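Local structure of desulfoferrodoxin (Rbo) (Treponema pallidum subsp. pallidum str. Nichols, 1Y07) at residues 48-53 against 120-125; 81-86 against 113-118. The protein probably reduces superoxide at a mononuclear iron centre, as a class III superoxide reductase. All coordinates share one frame; numbering follows the deposited sequence.

Overall arrangement
The two contacts lie about 12 Å apart, centre to centre. Contact 2 pairs the middle strands, 78-85 and 112-119, of a four-stranded antiparallel sheet. Contact 1 brings the short helix 47-50 and the start of strand 52-57 against the turn and strand that follow 112-119. Along the chain, 48-53 comes first, then 81-86, 113-118 and 120-125. Strand 52-57 belongs to a separate three-stranded sheet, so contact 1 links the two sheets next to the iron. Strands 112-119 and 123-127 are neighbours, and Trp125 probably hydrogen-bonds Glu117 through their backbones. The metal site thus sits at one end of the sheet that contact 2 holds together.

Contact 1: 48-53 against 120-125; sequences EKHIPV and NLHGVW. With FE (Fe (III) ion), chain H.
His50 and His122 meet at the iron, each giving one ring nitrogen. His50 binds through NE2 at 2.3 Å from the iron, and His122 through ND1 at 2.1 Å from it. Their rings are set obliquely, with planes at 55°. CE1 of His50 lies over one face of the His122 ring, near its rim. His70, His76 and Cys119 complete the site. The other nitrogen of His50, ND1, is hydrogen-bonded to the carbonyl of Ala46, which helps fix the rotation of the ring.

Aromatic packing joins His50 to Trp125. CB of His50 stands 3.4 Å from the centroid of the Trp125 five-membered ring, almost on the ring normal, as a CH-pi contact. The imidazole forms an offset stack with the same ring, planes at 27°. The indole is tied in turn to the other ligand: Trp125 NE1 donates to His122 O at 3.2 Å, from above the carbonyl plane.

Apolar contacts extend the packing. Ile51 CG1 lies 4.2 Å from Trp125 CE3, and Pro52 CD is 4.3 Å from Trp125 CB.

His122 and Gly123 form a classic beta bulge opposite Cys119. The whole arrangement is the four-histidine, one-cysteine iron centre of superoxide reductases.

Contact 2: 81-86 against 113-118; sequences VCLKTR and LEAYEF
Lys84 slants across the end of the Tyr116 side chain because its CG stands anti to the backbone N (chi1 172°) and its chain bends at chi3 (74°). Tyr116 has CG beside its own backbone N (chi1 -48°), which turns the ring along its own strand toward Glu114, with one edge against Cys82. That edge meets Cys82 O in plane, with CD1 3.5 Å from that oxygen. Lys84 CB lies at the same ring's edge, and Lys84 CE comes within 3.9 Å of Tyr116 OH. Cys82 SG sits obliquely to the ring as a sulfur-aromatic contact. Leu5 and Phe7 of strand 5-9 also pack on this face.

The strands run antiparallel. Cys82 and Tyr116 form a hydrogen-bonded pair, with Cys82 N to Tyr116 O and Tyr116 N to Cys82 O both 2.8 Å. Lys84 N donates to Glu114 O at 2.8 Å. Lys84 O takes two donors, Glu114 N at 3.1 Å and Leu113 N at 2.9 Å. Leu113 and Glu114 both face Lys84, a classic beta bulge; past it, backbone bonding resumes between Arg86 and Gln111.

On the other face, Leu83 CD1 touches Ala115 CB, and Val81 CG2 meets Glu117 CB. Val61, Val63 and Val65 of strand 60-65 pack against this face, joining it to the second sheet. Beyond the bulge, the Leu113 and Arg86 side chains cross at about a right angle, with CD2 of Leu113 touching CG of Arg86.

Lys84 NZ donates to the carbonyl of Arg3 and to a water that is also bound to Tyr116 OH. It stays 4.5 Å from Glu114 OE2, too far for a salt bridge. The ammonium is thus held mainly by neutral oxygens, while the nearby carboxylate may help stabilise its charge. Thr85 O accepts from Arg3 NH1, so two polar bonds tie the N-terminal region to strand 81-85.

Contact 1: 48-53 against 120-125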
loop_
_atom_site.group_PDB
_atom_site.type_symbol
_atom_site.label_atom_id
_atom_site.label_comp_id
_atom_site.label_asym_id
_atom_site.label_seq_id
_atom_site.Cartn_x
_atom_site.Cartn_y
_atom_site.Cartn_z
ATOM N N GLU B 48 16.897 6.478 18.088
ATOM C CA GLU B 48 16.525 7.898 18.199
ATOM C C GLU B 48 16.222 8.570 16.846
ATOM O O GLU B 48 15.290 9.364 16.745
ATOM C CB GLU B 48 17.617 8.703 18.923
ATOM C CG GLU B 48 17.585 8.555 20.437
ATOM C CD GLU B 48 18.548 9.489 21.160
ATOM O OE1 GLU B 48 18.867 10.593 20.635
ATOM O OE2 GLU B 48 18.987 9.115 22.273
ATOM N N LYS B 49 17.047 8.282 15.837
ATOM C CA LYS B 49 16.908 8.916 14.539
ATOM C C LYS B 49 16.036 8.066 13.593
ATOM O O LYS B 49 15.738 8.520 12.492
ATOM C CB LYS B 49 18.284 9.173 13.900
ATOM C CG LYS B 49 19.011 10.439 14.421
ATOM C CD LYS B 49 20.526 10.226 14.544
ATOM C CE LYS B 49 21.341 11.183 13.672
ATOM N NZ LYS B 49 21.628 12.503 14.307
ATOM N N HIS B 50 15.607 6.866 14.009
ATOM C CA HIS B 50 14.930 5.952 13.055
ATOM C C HIS B 50 13.553 5.414 13.430
ATOM O O HIS B 50 12.779 5.117 12.513
ATOM C CB HIS B 50 15.835 4.766 12.621
ATOM C CG HIS B 50 16.991 5.176 11.755
ATOM N ND1 HIS B 50 18.233 5.507 12.279
ATOM C CD2 HIS B 50 17.080 5.358 10.411
ATOM C CE1 HIS B 50 19.030 5.873 11.287
ATOM N NE2 HIS B 50 18.336 5.847 10.146
ATOM N N ILE B 51 13.218 5.288 14.722
ATOM C CA ILE B 51 11.867 4.835 15.090
ATOM C C ILE B 51 10.794 5.901 14.796
ATOM O O ILE B 51 10.889 7.009 15.321
ATOM C CB ILE B 51 11.790 4.389 16.566
ATOM C CG1 ILE B 51 12.622 3.125 16.750
ATOM C CG2 ILE B 51 10.328 4.200 17.007
ATOM C CD1 ILE B 51 12.546 2.593 18.074
ATOM N N PRO B 52 9.760 5.557 14.017
ATOM C CA PRO B 52 8.684 6.489 13.694
ATOM C C PRO B 52 7.855 6.833 14.937
ATOM O O PRO B 52 7.523 5.942 15.742
ATOM C CB PRO B 52 7.854 5.749 12.603
ATOM C CG PRO B 52 8.261 4.398 12.626
ATOM C CD PRO B 52 9.535 4.250 13.389
ATOM N N VAL B 53 7.619 8.134 15.118
ATOM C CA VAL B 53 6.734 8.653 16.128
ATOM C C VAL B 53 5.409 8.972 15.470
ATOM O O VAL B 53 5.380 9.705 14.494
ATOM C CB VAL B 53 7.343 9.945 16.808
ATOM C CG1 VAL B 53 6.304 10.710 17.646
ATOM C CG2 VAL B 53 8.565 9.589 17.658
ATOM N N ASN B 120 17.528 4.913 3.575
ATOM C CA ASN B 120 18.250 4.334 2.451
ATOM C C ASN B 120 19.549 3.685 2.907
ATOM O O ASN B 120 20.035 2.739 2.281
ATOM C CB ASN B 120 18.503 5.392 1.374
ATOM C CG ASN B 120 19.723 6.221 1.652
ATOM O OD1 ASN B 120 19.773 6.988 2.628
ATOM N ND2 ASN B 120 20.708 6.102 0.776
ATOM N N LEU B 121 20.069 4.161 4.029
ATOM C CA LEU B 121 21.289 3.595 4.605
ATOM C C LEU B 121 21.050 2.619 5.767
ATOM O O LEU B 121 21.858 1.726 5.962
ATOM C CB LEU B 121 22.231 4.719 5.069
ATOM C CG LEU B 121 22.749 5.683 3.990
ATOM C CD1 LEU B 121 23.862 6.520 4.543
ATOM C CD2 LEU B 121 23.221 4.949 2.703
ATOM N N HIS B 122 19.986 2.789 6.544
ATOM C CA HIS B 122 19.776 2.001 7.773
ATOM C C HIS B 122 18.579 1.012 7.710
ATOM O O HIS B 122 18.307 0.277 8.675
ATOM C CB HIS B 122 19.606 2.923 8.996
ATOM C CG HIS B 122 20.819 3.737 9.327
ATOM N ND1 HIS B 122 21.001 5.031 8.881
ATOM C CD2 HIS B 122 21.911 3.440 10.072
ATOM C CE1 HIS B 122 22.155 5.492 9.335
ATOM N NE2 HIS B 122 22.725 4.550 10.059
ATOM N N GLY B 123 17.864 0.972 6.592
ATOM C CA GLY B 123 16.777 0.010 6.445
ATOM C C GLY B 123 15.440 0.361 7.117
ATOM O O GLY B 123 15.165 1.527 7.421
ATOM N N VAL B 124 14.602 -0.649 7.355
ATOM C CA VAL B 124 13.264 -0.378 7.871
ATOM C C VAL B 124 13.206 -0.412 9.394
ATOM O O VAL B 124 13.858 -1.256 10.025
ATOM C CB VAL B 124 12.216 -1.382 7.335
ATOM C CG1 VAL B 124 10.811 -1.002 7.829
ATOM C CG2 VAL B 124 12.297 -1.483 5.812
ATOM N N TRP B 125 12.380 0.479 9.943
ATOM C CA TRP B 125 12.080 0.620 11.369
ATOM C C TRP B 125 10.575 0.812 11.645
ATOM O O TRP B 125 9.866 1.551 10.929
ATOM C CB TRP B 125 12.849 1.819 11.970
ATOM C CG TRP B 125 14.334 1.689 11.810
ATOM C CD1 TRP B 125 15.065 1.879 10.666
ATOM C CD2 TRP B 125 15.257 1.270 12.806
ATOM N NE1 TRP B 125 16.393 1.622 10.899
ATOM C CE2 TRP B 125 16.544 1.241 12.211
ATOM C CE3 TRP B 125 15.131 0.936 14.147
ATOM C CZ2 TRP B 125 17.693 0.905 12.926
ATOM C CZ3 TRP B 125 16.263 0.584 14.860
ATOM C CH2 TRP B 125 17.535 0.567 14.248
HETATM FE FE FE H . 19.532 6.482 8.342
#

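Contact 2: 81-86 against 113-118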
loop_
_atom_site.group_PDB
_atom_site.type_symbol
_atom_site.label_atom_id
_atom_site.label_comp_id
_atom_site.label_asym_id
_atom_site.label_seq_id
_atom_site.Cartn_x
_atom_site.Cartn_y
_atom_site.Cartn_z
ATOM N N VAL B 81 7.321 6.238 4.260
ATOM C CA VAL B 81 6.672 5.808 5.480
ATOM C C VAL B 81 5.437 5.024 5.043
ATOM O O VAL B 81 4.713 5.454 4.119
ATOM C CB VAL B 81 6.236 7.014 6.376
ATOM C CG1 VAL B 81 5.368 6.558 7.532
ATOM C CG2 VAL B 81 7.482 7.782 6.843
ATOM N N CYS B 82 5.226 3.895 5.683
ATOM C CA CYS B 82 4.063 3.026 5.462
ATOM C C CYS B 82 3.250 2.994 6.766
ATOM O O CYS B 82 3.816 2.895 7.848
ATOM C CB CYS B 82 4.538 1.636 5.062
ATOM S SG CYS B 82 3.261 0.387 4.937
ATOM N N LEU B 83 1.938 3.067 6.661
ATOM C CA LEU B 83 1.037 3.012 7.782
ATOM C C LEU B 83 0.140 1.838 7.628
ATOM O O LEU B 83 -0.479 1.657 6.573
ATOM C CB LEU B 83 0.189 4.281 7.801
ATOM C CG LEU B 83 -0.442 4.675 9.120
ATOM C CD1 LEU B 83 0.550 4.975 10.148
ATOM C CD2 LEU B 83 -1.433 5.824 8.861
ATOM N N LYS B 84 0.114 0.986 8.641
ATOM C CA LYS B 84 -0.883 -0.043 8.687
ATOM C C LYS B 84 -1.990 0.455 9.620
ATOM O O LYS B 84 -1.689 0.939 10.697
ATOM C CB LYS B 84 -0.318 -1.364 9.244
ATOM C CG LYS B 84 -1.467 -2.352 9.457
ATOM C CD LYS B 84 -1.023 -3.754 9.747
ATOM C CE LYS B 84 -0.482 -3.940 11.098
ATOM N NZ LYS B 84 -0.161 -5.385 11.287
ATOM N N THR B 85 -3.234 0.363 9.185
ATOM C CA THR B 85 -4.403 0.722 9.963
ATOM C C THR B 85 -5.302 -0.499 10.048
ATOM O O THR B 85 -5.051 -1.540 9.413
ATOM C CB THR B 85 -5.174 1.908 9.357
ATOM O OG1 THR B 85 -5.783 1.531 8.118
ATOM C CG2 THR B 85 -4.233 3.076 8.973
ATOM N N ARG B 86 -6.365 -0.367 10.839
ATOM C CA ARG B 86 -7.329 -1.450 11.001
ATOM C C ARG B 86 -7.953 -1.854 9.682
ATOM O O ARG B 86 -8.152 -3.057 9.423
ATOM C CB ARG B 86 -8.398 -1.082 12.050
ATOM C CG ARG B 86 -7.860 -1.224 13.518
ATOM C CD ARG B 86 -8.931 -1.481 14.608
ATOM N NE ARG B 86 -8.861 -2.860 15.112
ATOM C CZ ARG B 86 -9.627 -3.368 16.095
ATOM N NH1 ARG B 86 -10.543 -2.612 16.728
ATOM N NH2 ARG B 86 -9.468 -4.648 16.472
ATOM N N LEU B 113 -2.675 1.344 13.399
ATOM C CA LEU B 113 -2.038 0.219 14.117
ATOM C C LEU B 113 -0.532 0.371 14.266
ATOM O O LEU B 113 0.011 0.161 15.347
ATOM C CB LEU B 113 -2.327 -1.118 13.446
ATOM C CG LEU B 113 -3.779 -1.590 13.514
ATOM C CD1 LEU B 113 -3.957 -2.852 12.688
ATOM C CD2 LEU B 113 -4.245 -1.843 14.966
ATOM N N GLU B 114 0.164 0.703 13.193
ATOM C CA GLU B 114 1.631 0.677 13.179
ATOM C C GLU B 114 2.172 1.497 12.024
ATOM O O GLU B 114 1.561 1.580 10.976
ATOM C CB GLU B 114 2.151 -0.765 13.075
ATOM C CG GLU B 114 3.653 -0.928 13.290
ATOM C CD GLU B 114 4.061 -2.376 13.623
ATOM O OE1 GLU B 114 5.106 -2.588 14.299
ATOM O OE2 GLU B 114 3.333 -3.306 13.226
ATOM N N ALA B 115 3.318 2.109 12.242
ATOM C CA ALA B 115 4.019 2.855 11.215
ATOM C C ALA B 115 5.367 2.223 10.973
ATOM O O ALA B 115 5.956 1.696 11.909
ATOM C CB ALA B 115 4.180 4.307 11.611
ATOM N N TYR B 116 5.856 2.331 9.733
ATOM C CA TYR B 116 7.120 1.760 9.253
ATOM C C TYR B 116 7.799 2.818 8.407
ATOM O O TYR B 116 7.133 3.493 7.687
ATOM C CB TYR B 116 6.915 0.489 8.412
ATOM C CG TYR B 116 5.991 -0.534 9.039
ATOM C CD1 TYR B 116 4.620 -0.356 8.987
ATOM C CD2 TYR B 116 6.493 -1.651 9.718
ATOM C CE1 TYR B 116 3.745 -1.273 9.557
ATOM C CE2 TYR B 116 5.620 -2.583 10.279
ATOM C CZ TYR B 116 4.243 -2.362 10.205
ATOM O OH TYR B 116 3.314 -3.218 10.783
ATOM N N GLU B 117 9.115 2.992 8.556
ATOM C CA GLU B 117 9.890 3.961 7.737
ATOM C C GLU B 117 11.112 3.272 7.193
ATOM O O GLU B 117 11.686 2.418 7.864
ATOM C CB GLU B 117 10.274 5.220 8.519
ATOM C CG GLU B 117 11.289 5.007 9.624
ATOM C CD GLU B 117 12.760 5.056 9.189
ATOM O OE1 GLU B 117 13.649 4.883 10.053
ATOM O OE2 GLU B 117 13.062 5.218 8.010
ATOM N N PHE B 118 11.502 3.609 5.972
ATOM C CA PHE B 118 12.724 3.103 5.361
ATOM C C PHE B 118 13.783 4.195 5.192
ATOM O O PHE B 118 13.545 5.188 4.500
ATOM C CB PHE B 118 12.412 2.508 3.965
ATOM C CG PHE B 118 13.651 1.983 3.238
ATOM C CD1 PHE B 118 14.346 0.896 3.728
ATOM C CD2 PHE B 118 14.104 2.583 2.072
ATOM C CE1 PHE B 118 15.478 0.438 3.083
ATOM C CE2 PHE B 118 15.245 2.105 1.418
ATOM C CZ PHE B 118 15.918 1.052 1.919
HETATM O O HOH W 1 2.909 -5.654 10.260
#